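Local structure of B-agarase (Agarivorans gilvus, 5Z6P) at residues Thr313-Leu325 against Ala353-Leu367. The protein is a glycoside hydrolase of family 50 with agarase activity, which probably cleaves beta-galactosidic linkages in agarose chains. Residues are numbered along the deposited sequence; the frame is centred on the assembly and turned at random.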
loop_
_atom_site.group_PDB
_atom_site.type_symbol
_atom_site.label_atom_id
_atom_site.label_comp_id
_atom_site.label_asym_id
_atom_site.label_seq_id
_atom_site.Cartn_x
_atom_site.Cartn_y
_atom_site.Cartn_z
ATOM N N THR A 313 -6.608 -1.709 14.405
ATOM C CA THR A 313 -7.831 -2.521 14.352
ATOM C C THR A 313 -9.140 -1.769 14.728
ATOM O O THR A 313 -10.238 -2.286 14.571
ATOM C CB THR A 313 -7.692 -3.765 15.276
ATOM O OG1 THR A 313 -7.569 -3.359 16.649
ATOM C CG2 THR A 313 -6.451 -4.564 14.899
ATOM N N SER A 314 -9.034 -0.542 15.204
ATOM C CA SER A 314 -10.231 0.172 15.621
ATOM C C SER A 314 -11.027 0.705 14.429
ATOM O O SER A 314 -10.477 0.985 13.374
ATOM C CB SER A 314 -9.870 1.307 16.573
ATOM O OG SER A 314 -9.467 2.454 15.859
ATOM N N THR A 315 -12.335 0.801 14.616
ATOM C CA THR A 315 -13.257 1.272 13.600
ATOM C C THR A 315 -14.267 2.267 14.225
ATOM O O THR A 315 -14.575 2.190 15.414
ATOM C CB THR A 315 -13.983 0.069 12.940
ATOM O OG1 THR A 315 -14.692 0.495 11.779
ATOM C CG2 THR A 315 -14.954 -0.603 13.929
ATOM N N ILE A 316 -14.774 3.199 13.430
ATOM C CA ILE A 316 -15.705 4.207 13.924
ATOM C C ILE A 316 -17.087 3.596 14.212
ATOM O O ILE A 316 -17.657 2.912 13.361
ATOM C CB ILE A 316 -15.843 5.367 12.919
ATOM C CG1 ILE A 316 -14.551 6.190 12.882
ATOM C CG2 ILE A 316 -17.038 6.251 13.256
ATOM C CD1 ILE A 316 -14.293 7.012 14.137
ATOM N N THR A 317 -17.624 3.831 15.406
ATOM C CA THR A 317 -18.942 3.276 15.742
ATOM C C THR A 317 -20.092 4.130 15.243
ATOM O O THR A 317 -21.219 3.664 15.155
ATOM C CB THR A 317 -19.140 3.089 17.263
ATOM O OG1 THR A 317 -19.056 4.359 17.920
ATOM C CG2 THR A 317 -18.115 2.134 17.838
ATOM N N GLY A 318 -19.815 5.377 14.923
ATOM C CA GLY A 318 -20.876 6.320 14.616
ATOM C C GLY A 318 -21.197 7.218 15.808
ATOM O O GLY A 318 -21.558 8.377 15.629
ATOM N N ILE A 319 -21.066 6.689 17.025
ATOM C CA ILE A 319 -21.354 7.486 18.225
ATOM C C ILE A 319 -20.368 8.654 18.336
ATOM O O ILE A 319 -19.153 8.459 18.306
ATOM C CB ILE A 319 -21.291 6.638 19.523
ATOM C CG1 ILE A 319 -22.283 5.466 19.466
ATOM C CG2 ILE A 319 -21.520 7.519 20.760
ATOM C CD1 ILE A 319 -23.710 5.863 19.174
ATOM N N ASP A 320 -20.919 9.861 18.439
ATOM C CA ASP A 320 -20.166 11.109 18.507
ATOM C C ASP A 320 -19.362 11.380 17.250
ATOM O O ASP A 320 -18.430 12.179 17.269
ATOM C CB ASP A 320 -19.247 11.115 19.725
ATOM C CG ASP A 320 -19.935 11.633 20.965
ATOM O OD1 ASP A 320 -21.168 11.729 20.937
ATOM O OD2 ASP A 320 -19.248 11.940 21.954
ATOM N N TYR A 321 -19.706 10.722 16.151
ATOM C CA TYR A 321 -18.992 11.003 14.918
ATOM C C TYR A 321 -19.297 12.407 14.407
ATOM O O TYR A 321 -20.450 12.766 14.247
ATOM C CB TYR A 321 -19.322 10.012 13.800
ATOM C CG TYR A 321 -18.582 10.427 12.562
ATOM C CD1 TYR A 321 -17.212 10.283 12.489
ATOM C CD2 TYR A 321 -19.233 11.044 11.504
ATOM C CE1 TYR A 321 -16.510 10.696 11.386
ATOM C CE2 TYR A 321 -18.537 11.460 10.392
ATOM C CZ TYR A 321 -17.173 11.282 10.342
ATOM O OH TYR A 321 -16.459 11.687 9.247
ATOM N N ASP A 322 -18.263 13.182 14.112
ATOM C CA ASP A 322 -18.480 14.481 13.497
ATOM C C ASP A 322 -17.293 14.917 12.654
ATOM O O ASP A 322 -16.167 14.476 12.865
ATOM C CB ASP A 322 -18.783 15.531 14.566
ATOM C CG ASP A 322 -19.469 16.761 14.001
ATOM O OD1 ASP A 322 -19.868 16.742 12.821
ATOM O OD2 ASP A 322 -19.625 17.744 14.748
ATOM N N HIS A 323 -17.565 15.778 11.683
ATOM C CA HIS A 323 -16.531 16.360 10.835
ATOM C C HIS A 323 -16.937 17.792 10.504
ATOM O O HIS A 323 -17.826 18.001 9.689
ATOM C CB HIS A 323 -16.354 15.535 9.558
ATOM C CG HIS A 323 -15.096 15.830 8.804
ATOM N ND1 HIS A 323 -14.072 16.603 9.325
ATOM C CD2 HIS A 323 -14.683 15.459 7.570
ATOM C CE1 HIS A 323 -13.098 16.692 8.444
ATOM N NE2 HIS A 323 -13.444 16.006 7.365
ATOM N N LYS A 324 -16.322 18.776 11.155
ATOM C CA LYS A 324 -16.702 20.168 10.907
ATOM C C LYS A 324 -15.576 21.169 11.108
ATOM O O LYS A 324 -14.575 20.885 11.760
ATOM C CB LYS A 324 -17.884 20.580 11.794
ATOM C CG LYS A 324 -19.168 20.868 11.004
ATOM C CD LYS A 324 -18.965 21.972 9.953
ATOM C CE LYS A 324 -19.992 21.879 8.836
ATOM N NZ LYS A 324 -21.383 21.685 9.338
ATOM N N LEU A 325 -15.784 22.364 10.564
ATOM C CA LEU A 325 -14.793 23.434 10.600
ATOM C C LEU A 325 -14.609 24.022 12.005
ATOM O O LEU A 325 -15.470 23.855 12.859
ATOM C CB LEU A 325 -15.185 24.540 9.614
ATOM C CG LEU A 325 -15.192 24.140 8.134
ATOM C CD1 LEU A 325 -15.697 25.281 7.265
ATOM C CD2 LEU A 325 -13.819 23.645 7.641
ATOM N N ALA A 353 -22.934 15.126 8.793
ATOM C CA ALA A 353 -22.162 14.189 9.598
ATOM C C ALA A 353 -23.119 13.414 10.489
ATOM O O ALA A 353 -22.898 12.245 10.786
ATOM C CB ALA A 353 -21.112 14.908 10.428
ATOM N N LYS A 354 -24.199 14.074 10.898
ATOM C CA LYS A 354 -25.164 13.456 11.791
ATOM C C LYS A 354 -25.860 12.256 11.153
ATOM O O LYS A 354 -26.033 11.232 11.802
ATOM C CB LYS A 354 -26.205 14.476 12.245
ATOM C CG LYS A 354 -27.336 13.874 13.051
ATOM C CD LYS A 354 -28.327 14.935 13.502
ATOM C CE LYS A 354 -29.762 14.488 13.269
ATOM N NZ LYS A 354 -30.171 13.352 14.149
ATOM N N VAL A 355 -26.270 12.370 9.893
ATOM C CA VAL A 355 -26.923 11.233 9.250
ATOM C C VAL A 355 -25.888 10.147 8.965
ATOM O O VAL A 355 -26.150 8.974 9.205
ATOM C CB VAL A 355 -27.682 11.626 7.953
ATOM C CG1 VAL A 355 -26.867 12.565 7.090
ATOM C CG2 VAL A 355 -28.096 10.376 7.176
ATOM N N ALA A 356 -24.708 10.542 8.489
ATOM C CA ALA A 356 -23.611 9.599 8.312
ATOM C C ALA A 356 -23.376 8.842 9.617
ATOM O O ALA A 356 -23.217 7.629 9.621
ATOM C CB ALA A 356 -22.351 10.323 7.867
ATOM N N SER A 357 -23.403 9.585 10.721
ATOM C CA SER A 357 -23.279 9.036 12.066
ATOM C C SER A 357 -24.304 7.930 12.344
ATOM O O SER A 357 -23.955 6.849 12.806
ATOM C CB SER A 357 -23.415 10.175 13.093
ATOM O OG SER A 357 -23.858 9.728 14.358
ATOM N N GLU A 358 -25.570 8.193 12.059
ATOM C CA GLU A 358 -26.614 7.228 12.362
ATOM C C GLU A 358 -26.612 6.024 11.406
ATOM O O GLU A 358 -26.950 4.904 11.798
ATOM C CB GLU A 358 -27.974 7.925 12.342
ATOM C CG GLU A 358 -28.128 8.971 13.449
ATOM C CD GLU A 358 -29.427 9.750 13.361
ATOM O OE1 GLU A 358 -29.417 10.862 12.798
ATOM O OE2 GLU A 358 -30.456 9.253 13.863
ATOM N N VAL A 359 -26.232 6.254 10.157
ATOM C CA VAL A 359 -26.118 5.158 9.203
ATOM C C VAL A 359 -25.037 4.178 9.652
ATOM O O VAL A 359 -25.228 2.967 9.612
ATOM C CB VAL A 359 -25.796 5.675 7.793
ATOM C CG1 VAL A 359 -25.521 4.518 6.853
ATOM C CG2 VAL A 359 -26.940 6.507 7.281
ATOM N N ARG A 360 -23.905 4.709 10.103
ATOM C CA ARG A 360 -22.799 3.856 10.537
ATOM C C ARG A 360 -23.160 3.043 11.771
ATOM O O ARG A 360 -22.953 1.838 11.790
ATOM C CB ARG A 360 -21.540 4.678 10.814
ATOM C CG ARG A 360 -20.444 3.877 11.527
ATOM C CD ARG A 360 -19.984 2.671 10.698
ATOM N NE ARG A 360 -19.375 3.087 9.446
ATOM C CZ ARG A 360 -18.082 3.366 9.297
ATOM N NH1 ARG A 360 -17.248 3.261 10.326
ATOM N NH2 ARG A 360 -17.622 3.745 8.111
ATOM N N ARG A 361 -23.699 3.696 12.795
ATOM C CA ARG A 361 -24.085 2.999 14.018
ATOM C C ARG A 361 -25.100 1.883 13.749
ATOM O O ARG A 361 -25.030 0.811 14.352
ATOM C CB ARG A 361 -24.639 3.997 15.051
ATOM C CG ARG A 361 -25.145 3.375 16.347
ATOM C CD ARG A 361 -24.121 2.453 16.978
ATOM N NE ARG A 361 -24.577 1.835 18.225
ATOM C CZ ARG A 361 -25.212 0.669 18.308
ATOM N NH1 ARG A 361 -25.494 -0.028 17.216
ATOM N NH2 ARG A 361 -25.559 0.187 19.488
ATOM N N ALA A 362 -26.026 2.120 12.831
ATOM C CA ALA A 362 -27.028 1.103 12.508
ATOM C C ALA A 362 -26.433 -0.103 11.756
ATOM O O ALA A 362 -27.098 -1.125 11.582
ATOM C CB ALA A 362 -28.150 1.712 11.709
ATOM N N MET A 363 -25.178 -0.001 11.320
ATOM C CA MET A 363 -24.547 -1.156 10.668
ATOM C C MET A 363 -24.221 -2.255 11.673
ATOM O O MET A 363 -24.127 -3.429 11.314
ATOM C CB MET A 363 -23.266 -0.748 9.931
ATOM C CG MET A 363 -23.463 0.061 8.664
ATOM S SD MET A 363 -21.877 0.574 7.936
ATOM C CE MET A 363 -21.282 -0.976 7.288
ATOM N N TYR A 364 -24.031 -1.872 12.931
ATOM C CA TYR A 364 -23.610 -2.833 13.941
ATOM C C TYR A 364 -24.791 -3.514 14.625
ATOM O O TYR A 364 -25.647 -2.862 15.223
ATOM C CB TYR A 364 -22.708 -2.159 14.984
ATOM C CG TYR A 364 -21.506 -1.477 14.373
ATOM C CD1 TYR A 364 -20.398 -2.212 13.966
ATOM C CD2 TYR A 364 -21.488 -0.101 14.176
ATOM C CE1 TYR A 364 -19.299 -1.594 13.399
ATOM C CE2 TYR A 364 -20.391 0.529 13.592
ATOM C CZ TYR A 364 -19.303 -0.225 13.206
ATOM O OH TYR A 364 -18.212 0.391 12.641
ATOM N N GLN A 365 -24.829 -4.835 14.515
ATOM C CA GLN A 365 -25.794 -5.644 15.242
ATOM C C GLN A 365 -25.506 -5.633 16.740
ATOM O O GLN A 365 -26.421 -5.703 17.548
ATOM C CB GLN A 365 -25.787 -7.085 14.735
ATOM C CG GLN A 365 -26.375 -7.297 13.365
ATOM C CD GLN A 365 -26.371 -8.764 12.958
ATOM O OE1 GLN A 365 -25.560 -9.558 13.435
ATOM N NE2 GLN A 365 -27.274 -9.127 12.071
ATOM N N TRP A 366 -24.229 -5.569 17.106
ATOM C CA TRP A 366 -23.845 -5.525 18.510
ATOM C C TRP A 366 -22.686 -4.579 18.800
ATOM O O TRP A 366 -21.652 -4.604 18.134
ATOM C CB TRP A 366 -23.478 -6.917 19.004
ATOM C CG TRP A 366 -23.004 -6.950 20.422
ATOM C CD1 TRP A 366 -23.781 -7.065 21.541
ATOM C CD2 TRP A 366 -21.647 -6.891 20.883
ATOM N NE1 TRP A 366 -22.992 -7.071 22.663
ATOM C CE2 TRP A 366 -21.678 -6.963 22.288
ATOM C CE3 TRP A 366 -20.406 -6.770 20.243
ATOM C CZ2 TRP A 366 -20.521 -6.926 23.064
ATOM C CZ3 TRP A 366 -19.267 -6.738 21.013
ATOM C CH2 TRP A 366 -19.333 -6.814 22.412
ATOM N N LEU A 367 -22.897 -3.727 19.795
ATOM C CA LEU A 367 -21.832 -2.993 20.449
ATOM C C LEU A 367 -22.089 -3.151 21.945
ATOM O O LEU A 367 -23.238 -3.181 22.368
ATOM C CB LEU A 367 -21.811 -1.529 20.008
ATOM C CG LEU A 367 -21.228 -1.347 18.601
ATOM C CD1 LEU A 367 -21.457 0.048 18.091
ATOM C CD2 LEU A 367 -19.757 -1.679 18.608
HETATM O O HOH W 1 -14.169 3.530 10.444
#
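Side chains of helix 353-361 and of the loop after it, chiefly Arg-360, Tyr-364 and Ser-357, dock on backbone carbonyls of the interrupted edge strand 315-325, outermost in a three-stranded antiparallel sheet with 388-395 and 378-384. Ile-316 O is gripped from opposite faces of its carbonyl plane. On one face Tyr-364 OH donates from well above the plane, 2.7 Å from Ile-316 O; on the other, Arg-360 NH1 reaches Ile-316 O over 3.1 Å, with the carbonyl oxygen close to the guanidinium plane. Bends at chi2 and chi3 (60° and 63°) curl the arginine around this oxygen, and a water accepting from Arg-360 NH1 and Ile-316 N links the two residues a second time. Tyr-364 OH also bonds Thr-723, itself a partner of Thr-315 OG1. Where the strand breaks, Gly-318, with positive phi (100°) and no side chain, passes 4.4 Å from Ser-357, CA to CA. Ser-357 OG donates to Gly-318 O at 3.0 Å, across the plane from Tyr-321 N. Toward the helix start, the Tyr-321 ring edge faces Ala-353 O; beyond the helix's other end, Leu-367 CD1 packs against Thr-317 and, within its own segment, one guanidinium face of Arg-361. Thr-317 OG1 bonds Glu-393 of strand 388-395 and accepts from Ile-319 N, giving an ST turn that runs into the type II beta turn Gly-318 to Tyr-321, the two interrupting the edge strand against helix 353-361.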